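Long-range contact in endo-xylogalacturonan hydrolase A (Aspergillus tubingensis, PDB 4C2L), which hydrolyses the xylose-substituted galacturonan backbone of xylogalacturonan, a component of the hairy regions of pectin: residues V168-K180 and V199-D211. Sequence-based numbering, arbitrary orientation. Where two conformers were deposited one is given.
Sequences VVFSNLKMDANSK and VTITEVTVVNDDD
Val168 to Ser171 runs beside Val199 to Thr202, and Leu173 to Asp176 beside Val204 to Val207, each pair in parallel register with strand axes 4.7 and 4.6 Å apart. These are successive coils of the right-handed parallel beta-helix of glycoside hydrolase family 28, and both chains turn a corner at the same level, at Asn172 and Glu203, where each backbone takes a left-handed conformation. Before the corner the Phe170 amide donates to Thr200 O at 173°; beyond it, Met175 N and Val207 N continue the parallel pattern.

Apolar residues of the two coils meet inside the helix. Phe170 and Ile201 lie side by side and point the same way, CD1 of the ring 3.9 Å from CG1 of Ile201, while Val199 CG1 comes up at the ring edge. Phe191 of strand 191-196 packs edge-to-face against Phe170 and also touches Ile201, Val204 and Met175. The Met175 chain bends at its last torsion (chi3 55°), which lays its CE methyl 4.0 Å from CG2 of Val206.

The outward face is more polar. Thr202 CG2 lies 3.8 Å from Phe170 O, and its OG1, anti to the backbone N (chi1 -176°), bonds to Asp225 O of the next coil. Asp176 turns its carboxylate away from Val207 to a salt bridge with Arg150 on the preceding coil. Past the strands, the 208-211 turn carries Asp210, probably the proton donor, and Asn208 ND2 donates a hydrogen bond to Thr188 O and weak ones to Asp210 O and Asp211 O. At the corner, one water donates to both Leu173 O and Glu203 O, 3.1 Å from each.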
loop_
_atom_site.group_PDB
_atom_site.type_symbol
_atom_site.label_atom_id
_atom_site.label_comp_id
_atom_site.label_asym_id
_atom_site.label_seq_id
_atom_site.Cartn_x
_atom_site.Cartn_y
_atom_site.Cartn_z
ATOM N N VAL A 168 -11.424 9.365 2.187
ATOM C CA VAL A 168 -11.258 8.040 2.755
ATOM C C VAL A 168 -10.184 8.154 3.828
ATOM O O VAL A 168 -9.086 8.670 3.568
ATOM C CB VAL A 168 -10.806 7.039 1.681
ATOM C CG1 VAL A 168 -10.648 5.640 2.268
ATOM C CG2 VAL A 168 -11.817 7.034 0.534
ATOM N N VAL A 169 -10.498 7.670 5.025
ATOM C CA VAL A 169 -9.546 7.760 6.131
ATOM C C VAL A 169 -9.297 6.397 6.758
ATOM O O VAL A 169 -10.248 5.725 7.162
ATOM C CB VAL A 169 -10.024 8.750 7.224
ATOM C CG1 VAL A 169 -9.022 8.783 8.370
ATOM C CG2 VAL A 169 -10.200 10.145 6.646
ATOM N N PHE A 170 -8.023 6.004 6.833
ATOM C CA PHE A 170 -7.595 4.781 7.515
ATOM C C PHE A 170 -6.873 5.245 8.765
ATOM O O PHE A 170 -5.900 5.990 8.668
ATOM C CB PHE A 170 -6.601 3.987 6.660
ATOM C CG PHE A 170 -7.160 3.492 5.349
ATOM C CD1 PHE A 170 -7.076 4.281 4.204
ATOM C CD2 PHE A 170 -7.729 2.229 5.247
ATOM C CE1 PHE A 170 -7.560 3.823 2.975
ATOM C CE2 PHE A 170 -8.232 1.762 4.026
ATOM C CZ PHE A 170 -8.145 2.565 2.887
ATOM N N SER A 171 -7.342 4.819 9.936
ATOM C CA SER A 171 -6.723 5.275 11.192
ATOM C C SER A 171 -6.532 4.151 12.197
ATOM O O SER A 171 -7.406 3.305 12.341
ATOM C CB SER A 171 -7.615 6.365 11.823
ATOM O OG SER A 171 -7.055 6.793 13.035
ATOM N N ASN A 172 -5.408 4.161 12.920
ATOM C CA ASN A 172 -5.210 3.223 14.024
ATOM C C ASN A 172 -5.385 1.768 13.586
ATOM O O ASN A 172 -6.156 1.014 14.187
ATOM C CB ASN A 172 -6.189 3.548 15.165
ATOM C CG ASN A 172 -5.855 4.854 15.847
ATOM O OD1 ASN A 172 -4.684 5.144 16.083
ATOM N ND2 ASN A 172 -6.868 5.642 16.157
ATOM N N LEU A 173 -4.704 1.391 12.511
ATOM C CA LEU A 173 -4.783 0.031 12.001
ATOM C C LEU A 173 -3.503 -0.733 12.306
ATOM O O LEU A 173 -2.394 -0.173 12.246
ATOM C CB LEU A 173 -5.029 0.024 10.482
ATOM C CG LEU A 173 -6.287 0.682 9.925
ATOM C CD1 LEU A 173 -6.345 0.466 8.418
ATOM C CD2 LEU A 173 -7.543 0.102 10.584
ATOM N N LYS A 174 -3.665 -2.008 12.648
ATOM C CA LYS A 174 -2.538 -2.915 12.804
ATOM C C LYS A 174 -2.632 -3.951 11.692
ATOM O O LYS A 174 -3.624 -4.653 11.591
ATOM C CB LYS A 174 -2.568 -3.592 14.171
ATOM C CG LYS A 174 -1.381 -4.511 14.414
ATOM C CD LYS A 174 -1.025 -4.577 15.894
ATOM C CE LYS A 174 -1.672 -5.785 16.559
ATOM N NZ LYS A 174 -0.952 -7.032 16.178
ATOM N N MET A 175 -1.609 -4.017 10.846
ATOM C CA MET A 175 -1.680 -4.866 9.663
ATOM C C MET A 175 -0.472 -5.767 9.636
ATOM O O MET A 175 0.663 -5.305 9.722
ATOM C CB MET A 175 -1.737 -3.994 8.407
ATOM C CG MET A 175 -2.979 -3.116 8.396
ATOM S SD MET A 175 -2.760 -1.625 7.416
ATOM C CE MET A 175 -2.258 -2.365 5.869
ATOM N N ASP A 176 -0.707 -7.073 9.557
ATOM C CA ASP A 176 0.418 -7.993 9.588
ATOM C C ASP A 176 0.175 -9.193 8.716
ATOM O O ASP A 176 -0.916 -9.761 8.718
ATOM C CB ASP A 176 0.730 -8.429 11.038
ATOM C CG ASP A 176 -0.507 -8.933 11.777
ATOM O OD1 ASP A 176 -0.817 -10.128 11.680
ATOM O OD2 ASP A 176 -1.167 -8.151 12.484
ATOM N N ALA A 177 1.203 -9.558 7.963
ATOM C CA ALA A 177 1.211 -10.769 7.153
ATOM C C ALA A 177 2.469 -11.532 7.528
ATOM O O ALA A 177 3.575 -11.015 7.335
ATOM C CB ALA A 177 1.224 -10.405 5.671
ATOM N N ASN A 178 2.296 -12.735 8.093
ATOM C CA ASN A 178 3.408 -13.597 8.493
ATOM C C ASN A 178 3.164 -15.014 8.023
ATOM O O ASN A 178 2.140 -15.599 8.356
ATOM C CB ASN A 178 3.562 -13.595 10.015
ATOM C CG ASN A 178 4.040 -12.253 10.537
ATOM O OD1 ASN A 178 3.230 -11.444 10.996
ATOM N ND2 ASN A 178 5.337 -11.987 10.417
ATOM N N SER A 179 4.094 -15.534 7.234
ATOM C CA SER A 179 3.997 -16.892 6.718
ATOM C C SER A 179 4.481 -17.903 7.746
ATOM O O SER A 179 5.469 -17.678 8.426
ATOM C CB SER A 179 4.859 -17.040 5.471
ATOM O OG SER A 179 4.773 -18.378 4.997
ATOM N N LYS A 180 3.768 -19.017 7.838
ATOM C CA LYS A 180 4.161 -20.143 8.680
ATOM C C LYS A 180 5.144 -21.083 7.974
ATOM O O LYS A 180 5.599 -22.079 8.556
ATOM C CB LYS A 180 2.901 -20.897 9.098
ATOM C CG LYS A 180 2.083 -20.134 10.126
ATOM C CD LYS A 180 0.891 -20.942 10.620
ATOM C CE LYS A 180 -0.419 -20.464 10.015
ATOM N NZ LYS A 180 -0.766 -19.050 10.380
ATOM N N VAL A 199 -7.411 11.074 0.483
ATOM C CA VAL A 199 -7.195 9.853 1.247
ATOM C C VAL A 199 -6.187 10.175 2.347
ATOM O O VAL A 199 -5.155 10.810 2.091
ATOM C CB VAL A 199 -6.666 8.712 0.346
ATOM C CG1 VAL A 199 -6.280 7.492 1.174
ATOM C CG2 VAL A 199 -7.719 8.324 -0.695
ATOM N N THR A 200 -6.496 9.746 3.566
ATOM C CA THR A 200 -5.580 9.910 4.692
ATOM C C THR A 200 -5.302 8.555 5.333
ATOM O O THR A 200 -6.222 7.752 5.548
ATOM C CB THR A 200 -6.146 10.882 5.745
ATOM O OG1 THR A 200 -6.315 12.178 5.154
ATOM C CG2 THR A 200 -5.188 11.013 6.946
ATOM N N ILE A 201 -4.032 8.314 5.626
ATOM C CA ILE A 201 -3.604 7.093 6.295
ATOM C C ILE A 201 -2.817 7.570 7.500
ATOM O O ILE A 201 -1.820 8.270 7.340
ATOM C CB ILE A 201 -2.688 6.243 5.386
ATOM C CG1 ILE A 201 -3.458 5.774 4.155
ATOM C CG2 ILE A 201 -2.136 5.034 6.153
ATOM C CD1 ILE A 201 -2.570 5.315 3.019
ATOM N N THR A 202 -3.264 7.208 8.700
ATOM C CA THR A 202 -2.602 7.751 9.887
ATOM C C THR A 202 -2.595 6.775 11.039
ATOM O O THR A 202 -3.597 6.080 11.285
ATOM C CB THR A 202 -3.214 9.116 10.300
ATOM O OG1 THR A 202 -2.474 9.649 11.409
ATOM C CG2 THR A 202 -4.696 8.970 10.692
ATOM N N GLU A 203 -1.461 6.733 11.732
ATOM C CA GLU A 203 -1.262 5.876 12.911
ATOM C C GLU A 203 -1.511 4.414 12.554
ATOM O O GLU A 203 -2.403 3.745 13.089
ATOM C CB GLU A 203 -2.119 6.346 14.087
ATOM C CG GLU A 203 -1.764 7.766 14.524
ATOM C CD GLU A 203 -0.408 7.891 15.214
ATOM O OE1 GLU A 203 0.121 6.885 15.733
ATOM O OE2 GLU A 203 0.131 9.035 15.258
ATOM N N VAL A 204 -0.736 3.939 11.595
ATOM C CA VAL A 204 -0.855 2.546 11.161
ATOM C C VAL A 204 0.483 1.829 11.304
ATOM O O VAL A 204 1.552 2.456 11.214
ATOM C CB VAL A 204 -1.414 2.412 9.710
ATOM C CG1 VAL A 204 -2.733 3.148 9.568
ATOM C CG2 VAL A 204 -0.419 2.901 8.681
ATOM N N THR A 205 0.421 0.532 11.583
ATOM C CA THR A 205 1.598 -0.304 11.650
ATOM C C THR A 205 1.431 -1.426 10.620
ATOM O O THR A 205 0.369 -2.055 10.563
ATOM C CB THR A 205 1.767 -0.876 13.067
ATOM O OG1 THR A 205 1.735 0.196 14.028
ATOM C CG2 THR A 205 3.064 -1.610 13.190
ATOM N N VAL A 206 2.462 -1.662 9.829
ATOM C CA VAL A 206 2.413 -2.668 8.765
ATOM C C VAL A 206 3.608 -3.597 8.894
ATOM O O VAL A 206 4.761 -3.149 8.997
ATOM C CB VAL A 206 2.438 -2.027 7.354
ATOM C CG1 VAL A 206 2.353 -3.112 6.267
ATOM C CG2 VAL A 206 1.303 -1.023 7.176
ATOM N N VAL A 207 3.335 -4.898 8.893
ATOM C CA VAL A 207 4.375 -5.908 8.777
ATOM C C VAL A 207 3.988 -6.714 7.549
ATOM O O VAL A 207 2.939 -7.363 7.533
ATOM C CB VAL A 207 4.436 -6.830 10.024
ATOM C CG1 VAL A 207 5.408 -7.999 9.804
ATOM C CG2 VAL A 207 4.779 -6.033 11.271
ATOM N N ASN A 208 4.805 -6.648 6.503
ATOM C CA ASN A 208 4.425 -7.299 5.241
ATOM C C ASN A 208 5.639 -7.615 4.376
ATOM O O ASN A 208 6.753 -7.686 4.873
ATOM C CB ASN A 208 3.430 -6.403 4.479
ATOM C CG ASN A 208 4.090 -5.155 3.901
ATOM O OD1 ASN A 208 5.205 -4.807 4.280
ATOM N ND2 ASN A 208 3.402 -4.481 2.991
ATOM N N ASP A 209 5.420 -7.809 3.080
ATOM C CA ASP A 209 6.512 -8.163 2.185
ATOM C C ASP A 209 6.406 -7.439 0.853
ATOM O O ASP A 209 6.921 -7.910 -0.157
ATOM C CB ASP A 209 6.569 -9.690 1.983
ATOM C CG ASP A 209 7.791 -10.138 1.210
ATOM O OD1 ASP A 209 8.895 -9.590 1.453
ATOM O OD2 ASP A 209 7.641 -11.019 0.324
ATOM N N ASP A 210 5.761 -6.281 0.846
ATOM C CA ASP A 210 5.718 -5.477 -0.383
ATOM C C ASP A 210 5.523 -4.027 0.001
ATOM O O ASP A 210 5.780 -3.672 1.137
ATOM C CB ASP A 210 4.650 -5.976 -1.372
ATOM C CG ASP A 210 5.069 -5.743 -2.831
ATOM O OD1 ASP A 210 5.273 -4.563 -3.221
ATOM O OD2 ASP A 210 5.236 -6.735 -3.585
ATOM N N ASP A 211 5.133 -3.171 -0.940
ATOM C CA ASP A 211 4.984 -1.754 -0.614
ATOM C C ASP A 211 4.158 -1.522 0.642
ATOM O O ASP A 211 3.107 -2.132 0.827
ATOM C CB ASP A 211 4.344 -1.004 -1.796
ATOM C CG ASP A 211 5.244 -0.986 -3.014
ATOM O OD1 ASP A 211 6.471 -1.008 -2.824
ATOM O OD2 ASP A 211 4.743 -0.941 -4.155
HETATM O O HOH W 1 -1.375 1.370 14.716
#